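Local coordinates for N-acetylneuraminate lyase (Fusobacterium nucleatum subsp. nucleatum ATCC 25586, PDB 5ZKA), which belongs to the dihydrodipicolinate synthetase family of lyases and aldolases, enzymes built on the TIM-barrel fold, at residues 108-111 against 116-119; 75-80 against 103-108; 260-265 against 295-300; 220-225 against 254-259. All blocks are in the same frame, centred on the assembly; numbering follows the deposited sequence.

Interaction 1. Residues 108-111 against 116-119; sequences YVTK and CLSA
In the beta-alpha-beta unit formed by strand 89-93, helix 99-112 and strand 117-120, Val109 and Leu117 meet where the returning strand passes beneath the last turns of the helix. The backbones stay apart, the nearest CA atoms being those of Thr110 and Cys116 at 8.0 Å, and the summed buried surface is a modest 86 Å². Both close approaches run through one methyl, CD2 of Leu117. Leu117 holds CG anti to its carbonyl carbon (chi1 -54°), and this branch reaches the helix. There it presses on CG2 of Val109 at 3.4 Å, shorter than a usual carbon-carbon contact, the two branches meeting at a slant. The same Leu117 CD2 lies 4.2 Å from Thr110 OG1, approached nearly at a right angle. That hydroxyl oxygen has its polar partners elsewhere: it bonds to Gly106 O one turn back and to Asn145 ND2, so Leu117 offers it only apolar packing. Leu117 also touches Ile139 and Thr143 of helix 129-143, and Val109 rests on Ala92 of strand 89-93. A helix face turned inward, set against an outward-pointing strand residue, is the arrangement of the helix-to-sheet layer in a TIM barrel, here in its right-handed beta-alpha-beta crossover.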
loop_
_atom_site.group_PDB
_atom_site.type_symbol
_atom_site.label_atom_id
_atom_site.label_comp_id
_atom_site.label_asym_id
_atom_site.label_seq_id
_atom_site.Cartn_x
_atom_site.Cartn_y
_atom_site.Cartn_z
ATOM N N TYR A 108 34.408 -11.213 3.160
ATOM C CA TYR A 108 35.192 -10.199 3.853
ATOM C C TYR A 108 34.444 -9.649 5.064
ATOM O O TYR A 108 35.023 -9.514 6.151
ATOM C CB TYR A 108 35.556 -9.081 2.879
ATOM C CG TYR A 108 36.363 -7.969 3.499
ATOM C CD1 TYR A 108 37.739 -8.085 3.639
ATOM C CD2 TYR A 108 35.751 -6.798 3.930
ATOM C CE1 TYR A 108 38.482 -7.070 4.199
ATOM C CE2 TYR A 108 36.487 -5.780 4.486
ATOM C CZ TYR A 108 37.847 -5.922 4.619
ATOM O OH TYR A 108 38.583 -4.910 5.175
ATOM N N VAL A 109 33.153 -9.333 4.910
ATOM C CA VAL A 109 32.436 -8.786 6.057
ATOM C C VAL A 109 32.135 -9.872 7.080
ATOM O O VAL A 109 32.064 -9.594 8.285
ATOM C CB VAL A 109 31.163 -8.047 5.614
ATOM C CG1 VAL A 109 31.525 -6.976 4.606
ATOM C CG2 VAL A 109 30.126 -9.008 5.031
ATOM N N THR A 110 31.973 -11.118 6.640
ATOM C CA THR A 110 31.816 -12.203 7.601
ATOM C C THR A 110 33.055 -12.326 8.480
ATOM O O THR A 110 32.943 -12.481 9.702
ATOM C CB THR A 110 31.509 -13.507 6.862
ATOM O OG1 THR A 110 30.278 -13.353 6.144
ATOM C CG2 THR A 110 31.370 -14.661 7.828
ATOM N N LYS A 111 34.245 -12.199 7.879
ATOM C CA LYS A 111 35.489 -12.239 8.644
ATOM C C LYS A 111 35.599 -11.052 9.598
ATOM O O LYS A 111 36.162 -11.179 10.693
ATOM C CB LYS A 111 36.686 -12.284 7.686
ATOM C CG LYS A 111 38.054 -12.349 8.370
ATOM C CD LYS A 111 39.185 -12.402 7.351
ATOM C CE LYS A 111 40.558 -12.521 8.022
ATOM N NZ LYS A 111 41.068 -11.215 8.530
ATOM N N CYS A 116 25.064 -10.945 9.671
ATOM C CA CYS A 116 23.947 -11.051 8.753
ATOM C C CYS A 116 24.291 -10.262 7.501
ATOM O O CYS A 116 24.824 -9.147 7.591
ATOM C CB CYS A 116 22.651 -10.530 9.381
ATOM S SG CYS A 116 21.208 -10.859 8.344
ATOM N N LEU A 117 23.995 -10.856 6.347
ATOM C CA LEU A 117 24.192 -10.250 5.040
ATOM C C LEU A 117 22.851 -9.860 4.448
ATOM O O LEU A 117 21.797 -10.333 4.874
ATOM C CB LEU A 117 24.883 -11.216 4.067
ATOM C CG LEU A 117 26.200 -11.873 4.473
ATOM C CD1 LEU A 117 26.705 -12.772 3.331
ATOM C CD2 LEU A 117 27.215 -10.813 4.806
ATOM N N SER A 118 22.915 -8.994 3.444
ATOM C CA SER A 118 21.788 -8.710 2.572
ATOM C C SER A 118 22.325 -8.616 1.155
ATOM O O SER A 118 23.519 -8.395 0.944
ATOM C CB SER A 118 21.069 -7.412 2.977
ATOM O OG SER A 118 19.797 -7.317 2.374
ATOM N N ALA A 119 21.450 -8.803 0.168
ATOM C CA ALA A 119 21.913 -8.712 -1.213
ATOM C C ALA A 119 20.747 -8.317 -2.101
ATOM O O ALA A 119 19.728 -9.015 -2.128
ATOM C CB ALA A 119 22.524 -10.034 -1.684
#

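Interaction 2. Residues 75-80 against 103-108; sequences RVFEIA and VELGKY
Helices 70-84 and 99-112, joined here through Glu78 with Tyr108 and Phe77 with Leu105, keep their backbones well separated: the nearest CA pair, Phe77 and Tyr108, is 9.0 Å apart. Long side chains therefore bridge the gap, burying 185 Å² in sum. Tyr108 swings its ring away from its own backbone N (chi1 180°) and across to the other helix, where OH donates to Glu78 OE2 at 2.6 Å. The phenol meets that oxygen from above the carboxylate plane, 48° out of it, and the carboxylate and ring planes stand 54° apart. Glu78 runs straight beyond CG, and its CG lies in the plane of the tyrosine ring, at the edge, 3.0 Å from Tyr108 OH. The other carboxylate oxygen, OE1, forms a salt bridge with Arg75, although the modelled distance is too short for its detail to be trusted. The apolar part is looser: Leu105 CD2 approaches the edge of the Phe77 ring, 4.4 Å from CE2. Lys74 makes a cation-pi contact with Tyr108 and a salt bridge with Glu104, adding an ionic link between the helices to the hydrogen bond. Farther along helix 99-112, Phe77 also packs on Leu112, while on the other flank Ile79 and Ala80 lean on helix 37-49.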
loop_
_atom_site.group_PDB
_atom_site.type_symbol
_atom_site.label_atom_id
_atom_site.label_comp_id
_atom_site.label_asym_id
_atom_site.label_seq_id
_atom_site.Cartn_x
_atom_site.Cartn_y
_atom_site.Cartn_z
ATOM N N ARG A 75 36.178 -0.613 2.841
ATOM C CA ARG A 75 36.593 0.338 3.867
ATOM C C ARG A 75 35.397 0.845 4.669
ATOM O O ARG A 75 35.494 1.042 5.886
ATOM C CB ARG A 75 37.348 1.504 3.230
ATOM C CG ARG A 75 37.922 2.486 4.252
ATOM C CD ARG A 75 39.167 1.920 4.948
ATOM N NE ARG A 75 39.563 2.708 6.120
ATOM C CZ ARG A 75 39.677 2.218 7.354
ATOM N NH1 ARG A 75 39.438 0.933 7.587
ATOM N NH2 ARG A 75 40.033 3.010 8.363
ATOM N N VAL A 76 34.256 1.060 4.007
ATOM C CA VAL A 76 33.036 1.432 4.728
ATOM C C VAL A 76 32.663 0.349 5.734
ATOM O O VAL A 76 32.346 0.635 6.894
ATOM C CB VAL A 76 31.886 1.696 3.740
ATOM C CG1 VAL A 76 30.545 1.781 4.477
ATOM C CG2 VAL A 76 32.155 2.969 2.951
ATOM N N PHE A 77 32.700 -0.916 5.303
ATOM C CA PHE A 77 32.363 -2.017 6.203
ATOM C C PHE A 77 33.320 -2.079 7.387
ATOM O O PHE A 77 32.901 -2.370 8.515
ATOM C CB PHE A 77 32.386 -3.354 5.460
ATOM C CG PHE A 77 31.230 -3.562 4.514
ATOM C CD1 PHE A 77 29.914 -3.481 4.955
ATOM C CD2 PHE A 77 31.464 -3.895 3.193
ATOM C CE1 PHE A 77 28.856 -3.685 4.079
ATOM C CE2 PHE A 77 30.401 -4.117 2.309
ATOM C CZ PHE A 77 29.100 -4.010 2.754
ATOM N N GLU A 78 34.617 -1.848 7.146
ATOM C CA GLU A 78 35.595 -1.871 8.241
ATOM C C GLU A 78 35.288 -0.812 9.291
ATOM O O GLU A 78 35.295 -1.087 10.498
ATOM C CB GLU A 78 37.014 -1.626 7.726
ATOM C CG GLU A 78 37.520 -2.528 6.669
ATOM C CD GLU A 78 38.874 -2.067 6.162
ATOM O OE1 GLU A 78 39.601 -1.394 6.933
ATOM O OE2 GLU A 78 39.200 -2.363 4.990
ATOM N N ILE A 79 35.103 0.427 8.847
ATOM C CA ILE A 79 34.865 1.528 9.773
ATOM C C ILE A 79 33.569 1.303 10.542
ATOM O O ILE A 79 33.518 1.465 11.767
ATOM C CB ILE A 79 34.853 2.865 9.009
ATOM C CG1 ILE A 79 36.244 3.132 8.423
ATOM C CG2 ILE A 79 34.409 4.027 9.914
ATOM C CD1 ILE A 79 36.230 4.094 7.249
ATOM N N ALA A 80 32.508 0.894 9.837
ATOM C CA ALA A 80 31.200 0.785 10.478
ATOM C C ALA A 80 31.238 -0.174 11.664
ATOM O O ALA A 80 30.772 0.164 12.759
ATOM C CB ALA A 80 30.142 0.350 9.460
ATOM N N VAL A 103 30.285 -12.500 -3.467
ATOM C CA VAL A 103 30.873 -13.520 -2.603
ATOM C C VAL A 103 32.123 -12.985 -1.913
ATOM O O VAL A 103 32.333 -13.211 -0.714
ATOM C CB VAL A 103 31.173 -14.791 -3.416
ATOM C CG1 VAL A 103 32.097 -15.722 -2.631
ATOM C CG2 VAL A 103 29.865 -15.503 -3.825
ATOM N N GLU A 104 32.976 -12.277 -2.659
ATOM C CA GLU A 104 34.176 -11.686 -2.077
ATOM C C GLU A 104 33.827 -10.748 -0.926
ATOM O O GLU A 104 34.424 -10.817 0.158
ATOM C CB GLU A 104 34.954 -10.939 -3.158
ATOM C CG GLU A 104 36.196 -10.225 -2.648
ATOM C CD GLU A 104 36.899 -9.437 -3.735
ATOM O OE1 GLU A 104 36.771 -9.813 -4.920
ATOM O OE2 GLU A 104 37.585 -8.445 -3.410
ATOM N N LEU A 105 32.876 -9.844 -1.154
ATOM C CA LEU A 105 32.461 -8.923 -0.097
ATOM C C LEU A 105 31.795 -9.665 1.056
ATOM O O LEU A 105 31.976 -9.303 2.226
ATOM C CB LEU A 105 31.511 -7.873 -0.668
ATOM C CG LEU A 105 32.078 -6.804 -1.601
ATOM C CD1 LEU A 105 30.904 -6.082 -2.272
ATOM C CD2 LEU A 105 32.920 -5.813 -0.828
ATOM N N GLY A 106 31.000 -10.689 0.745
ATOM C CA GLY A 106 30.340 -11.447 1.797
ATOM C C GLY A 106 31.322 -12.182 2.689
ATOM O O GLY A 106 31.169 -12.210 3.913
ATOM N N LYS A 107 32.356 -12.779 2.094
ATOM C CA LYS A 107 33.386 -13.410 2.913
ATOM C C LYS A 107 34.128 -12.376 3.750
ATOM O O LYS A 107 34.445 -12.616 4.924
ATOM C CB LYS A 107 34.367 -14.179 2.026
ATOM C CG LYS A 107 33.759 -15.381 1.310
ATOM C CD LYS A 107 34.843 -16.212 0.619
ATOM C CE LYS A 107 34.247 -17.409 -0.113
ATOM N NZ LYS A 107 35.165 -17.968 -1.157
ATOM N N TYR A 108 34.408 -11.213 3.160
ATOM C CA TYR A 108 35.192 -10.199 3.853
ATOM C C TYR A 108 34.444 -9.649 5.064
ATOM O O TYR A 108 35.023 -9.514 6.151
ATOM C CB TYR A 108 35.556 -9.081 2.879
ATOM C CG TYR A 108 36.363 -7.969 3.499
ATOM C CD1 TYR A 108 37.739 -8.085 3.639
ATOM C CD2 TYR A 108 35.751 -6.798 3.930
ATOM C CE1 TYR A 108 38.482 -7.070 4.199
ATOM C CE2 TYR A 108 36.487 -5.780 4.486
ATOM C CZ TYR A 108 37.847 -5.922 4.619
ATOM O OH TYR A 108 38.583 -4.910 5.175
#

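Interaction 3. Residues 260-265 against 295-300; sequences LSNGLY and EFAKEL
Asn262 and Phe296 form the close part of this contact; the approach of Ser261 to the Phe296 ring is its loose part. The backbones come nearest at Asn262 and Phe296, whose CA atoms are 7.3 Å apart, and 159 Å² is buried in sum. On the tight side the two side chains lie alongside, pointing opposite ways. Asn262 OD1 lies 3.3 Å from Phe296 CB, and Asn262 CG lies 3.5 Å from Phe296 CD2. The amide and ring planes are inclined by 33°. The first torsion of Asn262 (chi1 -157°) turns CG away from the backbone N and carries the amide out to helix 291-304. Its ND2 sits 4.0 Å from Ala297 CB, but its hydrogen bonds lead to Thr267 OG1 and Gln293 O; they fix the rotation of this buried amide and satisfy its nitrogen. The loose side is different in kind. Ser261 OG is 4.0 Å from Phe296 CE2, a grazing approach, and its polar need is met by Gly258 O in its own helix. Both Ser261 and Phe296 are exposed residues. Directly after Asn262, Gly263, with positive phi (96°), is the first residue to leave helical angles and takes the N-cap position of helix 264-274. Asn262 touches three helices: its own, 264-274 through Thr267, and 291-304 through Phe296. Ala297 packs on Glu270 and Leu300 on Thr267, both of helix 264-274, all within the C-terminal helices that follow barrel helix 223-237.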
loop_
_atom_site.group_PDB
_atom_site.type_symbol
_atom_site.label_atom_id
_atom_site.label_comp_id
_atom_site.label_asym_id
_atom_site.label_seq_id
_atom_site.Cartn_x
_atom_site.Cartn_y
_atom_site.Cartn_z
ATOM N N LEU A 260 11.828 14.691 -0.073
ATOM C CA LEU A 260 11.768 14.188 -1.438
ATOM C C LEU A 260 11.772 15.322 -2.463
ATOM O O LEU A 260 12.397 15.203 -3.523
ATOM C CB LEU A 260 10.525 13.310 -1.617
ATOM C CG LEU A 260 10.512 11.972 -0.876
ATOM C CD1 LEU A 260 9.116 11.318 -1.015
ATOM C CD2 LEU A 260 11.599 11.038 -1.403
ATOM N N SER A 261 11.072 16.425 -2.181
ATOM C CA SER A 261 11.026 17.518 -3.152
ATOM C C SER A 261 12.351 18.270 -3.237
ATOM O O SER A 261 12.623 18.924 -4.249
ATOM C CB SER A 261 9.899 18.497 -2.799
ATOM O OG SER A 261 10.215 19.255 -1.641
ATOM N N ASN A 262 13.180 18.165 -2.208
ATOM C CA ASN A 262 14.405 18.943 -2.077
ATOM C C ASN A 262 15.644 18.160 -2.478
ATOM O O ASN A 262 16.755 18.708 -2.431
ATOM C CB ASN A 262 14.536 19.421 -0.631
ATOM C CG ASN A 262 15.400 20.644 -0.499
ATOM O OD1 ASN A 262 15.162 21.651 -1.164
ATOM N ND2 ASN A 262 16.413 20.572 0.372
ATOM N N GLY A 263 15.480 16.896 -2.869
ATOM C CA GLY A 263 16.595 16.004 -3.117
ATOM C C GLY A 263 16.881 15.146 -1.901
ATOM O O GLY A 263 17.414 15.638 -0.905
ATOM N N LEU A 264 16.558 13.855 -1.987
ATOM C CA LEU A 264 16.611 12.970 -0.822
ATOM C C LEU A 264 18.002 12.938 -0.187
ATOM O O LEU A 264 18.173 13.292 0.988
ATOM C CB LEU A 264 16.186 11.558 -1.244
ATOM C CG LEU A 264 16.198 10.408 -0.232
ATOM C CD1 LEU A 264 15.119 10.599 0.805
ATOM C CD2 LEU A 264 16.002 9.064 -0.946
ATOM N N TYR A 265 19.004 12.451 -0.930
ATOM C CA TYR A 265 20.318 12.241 -0.317
ATOM C C TYR A 265 20.939 13.565 0.107
ATOM O O TYR A 265 21.508 13.664 1.199
ATOM C CB TYR A 265 21.251 11.491 -1.272
ATOM C CG TYR A 265 20.802 10.073 -1.581
ATOM C CD1 TYR A 265 19.895 9.412 -0.756
ATOM C CD2 TYR A 265 21.277 9.401 -2.696
ATOM C CE1 TYR A 265 19.474 8.121 -1.039
ATOM C CE2 TYR A 265 20.860 8.108 -2.992
ATOM C CZ TYR A 265 19.959 7.475 -2.161
ATOM O OH TYR A 265 19.547 6.193 -2.445
ATOM N N GLU A 295 18.530 26.366 1.923
ATOM C CA GLU A 295 17.630 27.129 2.784
ATOM C C GLU A 295 16.357 26.345 3.079
ATOM O O GLU A 295 15.808 26.437 4.187
ATOM C CB GLU A 295 17.310 28.478 2.144
ATOM C CG GLU A 295 18.545 29.347 1.954
ATOM C CD GLU A 295 18.231 30.705 1.358
ATOM O OE1 GLU A 295 19.106 31.599 1.418
ATOM O OE2 GLU A 295 17.111 30.881 0.830
ATOM N N PHE A 296 15.882 25.562 2.105
ATOM C CA PHE A 296 14.733 24.691 2.341
ATOM C C PHE A 296 15.051 23.653 3.410
ATOM O O PHE A 296 14.224 23.379 4.284
ATOM C CB PHE A 296 14.321 24.005 1.032
ATOM C CG PHE A 296 12.958 23.336 1.083
ATOM C CD1 PHE A 296 11.806 24.057 0.803
ATOM C CD2 PHE A 296 12.836 21.989 1.390
ATOM C CE1 PHE A 296 10.561 23.447 0.841
ATOM C CE2 PHE A 296 11.593 21.379 1.435
ATOM C CZ PHE A 296 10.457 22.102 1.156
ATOM N N ALA A 297 16.247 23.056 3.346
ATOM C CA ALA A 297 16.630 22.079 4.358
ATOM C C ALA A 297 16.688 22.727 5.735
ATOM O O ALA A 297 16.295 22.117 6.736
ATOM C CB ALA A 297 17.974 21.428 3.999
ATOM N N LYS A 298 17.160 23.974 5.799
ATOM C CA LYS A 298 17.207 24.672 7.079
ATOM C C LYS A 298 15.807 24.853 7.643
ATOM O O LYS A 298 15.604 24.761 8.860
ATOM C CB LYS A 298 17.914 26.016 6.912
ATOM C CG LYS A 298 17.979 26.853 8.184
ATOM C CD LYS A 298 18.828 28.096 7.979
ATOM C CE LYS A 298 18.616 29.108 9.111
ATOM N NZ LYS A 298 19.449 30.343 8.950
ATOM N N GLU A 299 14.815 25.062 6.767
ATOM C CA GLU A 299 13.449 25.254 7.248
ATOM C C GLU A 299 12.835 23.941 7.713
ATOM O O GLU A 299 12.116 23.923 8.721
ATOM C CB GLU A 299 12.583 25.901 6.165
ATOM C CG GLU A 299 12.897 27.374 5.929
ATOM C CD GLU A 299 12.839 28.201 7.209
ATOM O OE1 GLU A 299 11.749 28.302 7.810
ATOM O OE2 GLU A 299 13.889 28.746 7.618
ATOM N N LEU A 300 13.106 22.842 6.988
ATOM C CA LEU A 300 12.666 21.517 7.430
ATOM C C LEU A 300 13.266 21.166 8.785
ATOM O O LEU A 300 12.581 20.622 9.661
ATOM C CB LEU A 300 13.064 20.446 6.408
ATOM C CG LEU A 300 12.399 20.476 5.033
ATOM C CD1 LEU A 300 13.040 19.438 4.105
ATOM C CD2 LEU A 300 10.906 20.226 5.158
#

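Interaction 4. Residues 220-225 against 254-259; sequences GSTYNI and DLIEGI
Thr222 and Ile225 face one side of helix 242-262, and residues 254-259 meet them through the two isoleucines Ile256 and Ile259; the nearest CA atoms, those of Thr222 and Ile256, are 7.6 Å apart. At the start, Asp254 takes no part here and faces the other protein chain, to which both its carboxylate oxygens form salt bridges. Leu255 follows, packing on Asn226 of helix 223-237. Ile256 makes the first direct contact: its CG1 lies 4.1 Å from Thr222 CG2, the side chains crossing at about a right angle, and its CD1 is 4.2 Å from Thr222 OG1. That hydroxyl is hydrogen-bonded to Asp204, and a bound 1,2-ethanediol, probably from the crystallisation liquor, lies close to the Thr222 side chain. Thr222 belongs to the turn between strand 217-220 and helix 223-237, at the carboxy-terminal end of a TIM-barrel strand. The turn is braced by Asn224 ND2, which donates to Ser221 O over 2.9 Å with a nearly straight N-H...O angle of 172°, and to Ala24 O of strand 20-24. Glu257, like Asp254, has a salt-bridge partner on the other chain. One turn beyond Ile256, Ile259 meets Ile225 tip to tip, CD1 to CD1 at 4.0 Å. Ile225 places CG1 between its backbone N and carbonyl carbon (chi1 56°), sending CD1 toward the helix, and also touches Ile271 and Leu272 of helix 264-274.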
loop_
_atom_site.group_PDB
_atom_site.type_symbol
_atom_site.label_atom_id
_atom_site.label_comp_id
_atom_site.label_asym_id
_atom_site.label_seq_id
_atom_site.Cartn_x
_atom_site.Cartn_y
_atom_site.Cartn_z
ATOM N N GLY A 220 15.555 2.120 6.567
ATOM C CA GLY A 220 15.224 3.340 5.840
ATOM C C GLY A 220 16.289 4.411 5.901
ATOM O O GLY A 220 17.040 4.515 6.874
ATOM N N SER A 221 16.324 5.241 4.857
ATOM C CA SER A 221 17.272 6.357 4.819
ATOM C C SER A 221 16.873 7.480 5.762
ATOM O O SER A 221 17.742 8.181 6.298
ATOM C CB SER A 221 17.365 6.917 3.404
ATOM O OG SER A 221 16.080 7.315 2.941
ATOM N N THR A 222 15.575 7.711 5.947
ATOM C CA THR A 222 15.219 8.882 6.746
ATOM C C THR A 222 15.472 8.675 8.228
ATOM O O THR A 222 15.476 9.655 8.983
ATOM C CB THR A 222 13.755 9.275 6.530
ATOM O OG1 THR A 222 12.889 8.274 7.082
ATOM C CG2 THR A 222 13.463 9.444 5.043
ATOM N N TYR A 223 15.724 7.441 8.659
ATOM C CA TYR A 223 15.954 7.208 10.073
ATOM C C TYR A 223 17.293 7.777 10.522
ATOM O O TYR A 223 17.504 7.926 11.730
ATOM C CB TYR A 223 15.850 5.704 10.370
ATOM C CG TYR A 223 14.556 5.092 9.849
ATOM C CD1 TYR A 223 13.379 5.841 9.785
ATOM C CD2 TYR A 223 14.518 3.791 9.375
ATOM C CE1 TYR A 223 12.190 5.294 9.282
ATOM C CE2 TYR A 223 13.334 3.236 8.869
ATOM C CZ TYR A 223 12.182 3.986 8.828
ATOM O OH TYR A 223 11.020 3.428 8.327
ATOM N N ASN A 224 18.181 8.120 9.573
ATOM C CA ASN A 224 19.418 8.824 9.913
ATOM C C ASN A 224 19.128 10.136 10.640
ATOM O O ASN A 224 19.953 10.602 11.430
ATOM C CB ASN A 224 20.237 9.117 8.649
ATOM C CG ASN A 224 20.939 7.881 8.083
ATOM O OD1 ASN A 224 22.014 7.501 8.542
ATOM N ND2 ASN A 224 20.337 7.263 7.056
ATOM N N ILE A 225 17.982 10.756 10.364
ATOM C CA ILE A 225 17.624 12.022 11.003
ATOM C C ILE A 225 16.268 11.991 11.684
ATOM O O ILE A 225 15.988 12.871 12.527
ATOM C CB ILE A 225 17.670 13.173 9.973
ATOM C CG1 ILE A 225 16.746 12.852 8.790
ATOM C CG2 ILE A 225 19.094 13.405 9.479
ATOM C CD1 ILE A 225 16.473 14.053 7.890
ATOM N N ASP A 254 5.001 14.819 6.382
ATOM C CA ASP A 254 5.260 16.210 6.009
ATOM C C ASP A 254 6.758 16.439 5.829
ATOM O O ASP A 254 7.195 17.128 4.899
ATOM C CB ASP A 254 4.721 17.160 7.083
ATOM C CG ASP A 254 3.215 17.367 7.012
ATOM O OD1 ASP A 254 2.574 16.934 6.023
ATOM O OD2 ASP A 254 2.676 17.987 7.957
ATOM N N LEU A 255 7.557 15.883 6.733
ATOM C CA LEU A 255 9.004 15.996 6.613
ATOM C C LEU A 255 9.509 15.229 5.392
ATOM O O LEU A 255 10.299 15.756 4.600
ATOM C CB LEU A 255 9.664 15.488 7.895
ATOM C CG LEU A 255 11.172 15.245 7.811
ATOM C CD1 LEU A 255 11.919 16.557 7.540
ATOM C CD2 LEU A 255 11.659 14.589 9.096
ATOM N N ILE A 256 9.052 13.990 5.211
ATOM C CA ILE A 256 9.514 13.196 4.070
ATOM C C ILE A 256 9.106 13.856 2.759
ATOM O O ILE A 256 9.872 13.869 1.788
ATOM C CB ILE A 256 8.991 11.749 4.179
ATOM C CG1 ILE A 256 9.678 11.047 5.358
ATOM C CG2 ILE A 256 9.240 10.979 2.870
ATOM C CD1 ILE A 256 9.244 9.602 5.548
ATOM N N GLU A 257 7.902 14.430 2.710
ATOM C CA GLU A 257 7.463 15.091 1.488
ATOM C C GLU A 257 8.397 16.238 1.126
ATOM O O GLU A 257 8.743 16.419 -0.047
ATOM C CB GLU A 257 6.027 15.592 1.656
ATOM C CG GLU A 257 5.491 16.407 0.506
ATOM C CD GLU A 257 4.167 17.068 0.872
ATOM O OE1 GLU A 257 3.126 16.399 0.754
ATOM O OE2 GLU A 257 4.176 18.244 1.303
ATOM N N GLY A 258 8.852 16.996 2.130
ATOM C CA GLY A 258 9.825 18.045 1.861
ATOM C C GLY A 258 11.183 17.492 1.468
ATOM O O GLY A 258 11.842 18.021 0.568
ATOM N N ILE A 259 11.625 16.430 2.142
ATOM C CA ILE A 259 12.904 15.811 1.802
ATOM C C ILE A 259 12.897 15.375 0.345
ATOM O O ILE A 259 13.830 15.660 -0.416
ATOM C CB ILE A 259 13.190 14.626 2.742
ATOM C CG1 ILE A 259 13.479 15.106 4.170
ATOM C CG2 ILE A 259 14.312 13.745 2.191
ATOM C CD1 ILE A 259 13.572 13.965 5.166
#

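How the interactions relate
Interactions 1 and 2 adjoin on helix 99-112, sharing Tyr108, with centres 7 Å apart; Val109 CG1 and Phe77 CD2 touch between them at 3.4 Å. Interactions 3 and 4 similarly share helix 242-262, their centres 9 Å apart, and Leu300 CD1 packs against the Gly258 backbone. The two pairs lie 27 to 33 Å apart, centre to centre. Chemistry follows depth: interactions 1 and 4 are buried and rely chiefly on aliphatic methyls, whereas interaction 2, only partly buried, adds a phenol-carboxylate bond between barrel helices. Interaction 3, farthest from the chain's centre, sets an amide against a solvent-exposed aromatic residue among the C-terminal helices.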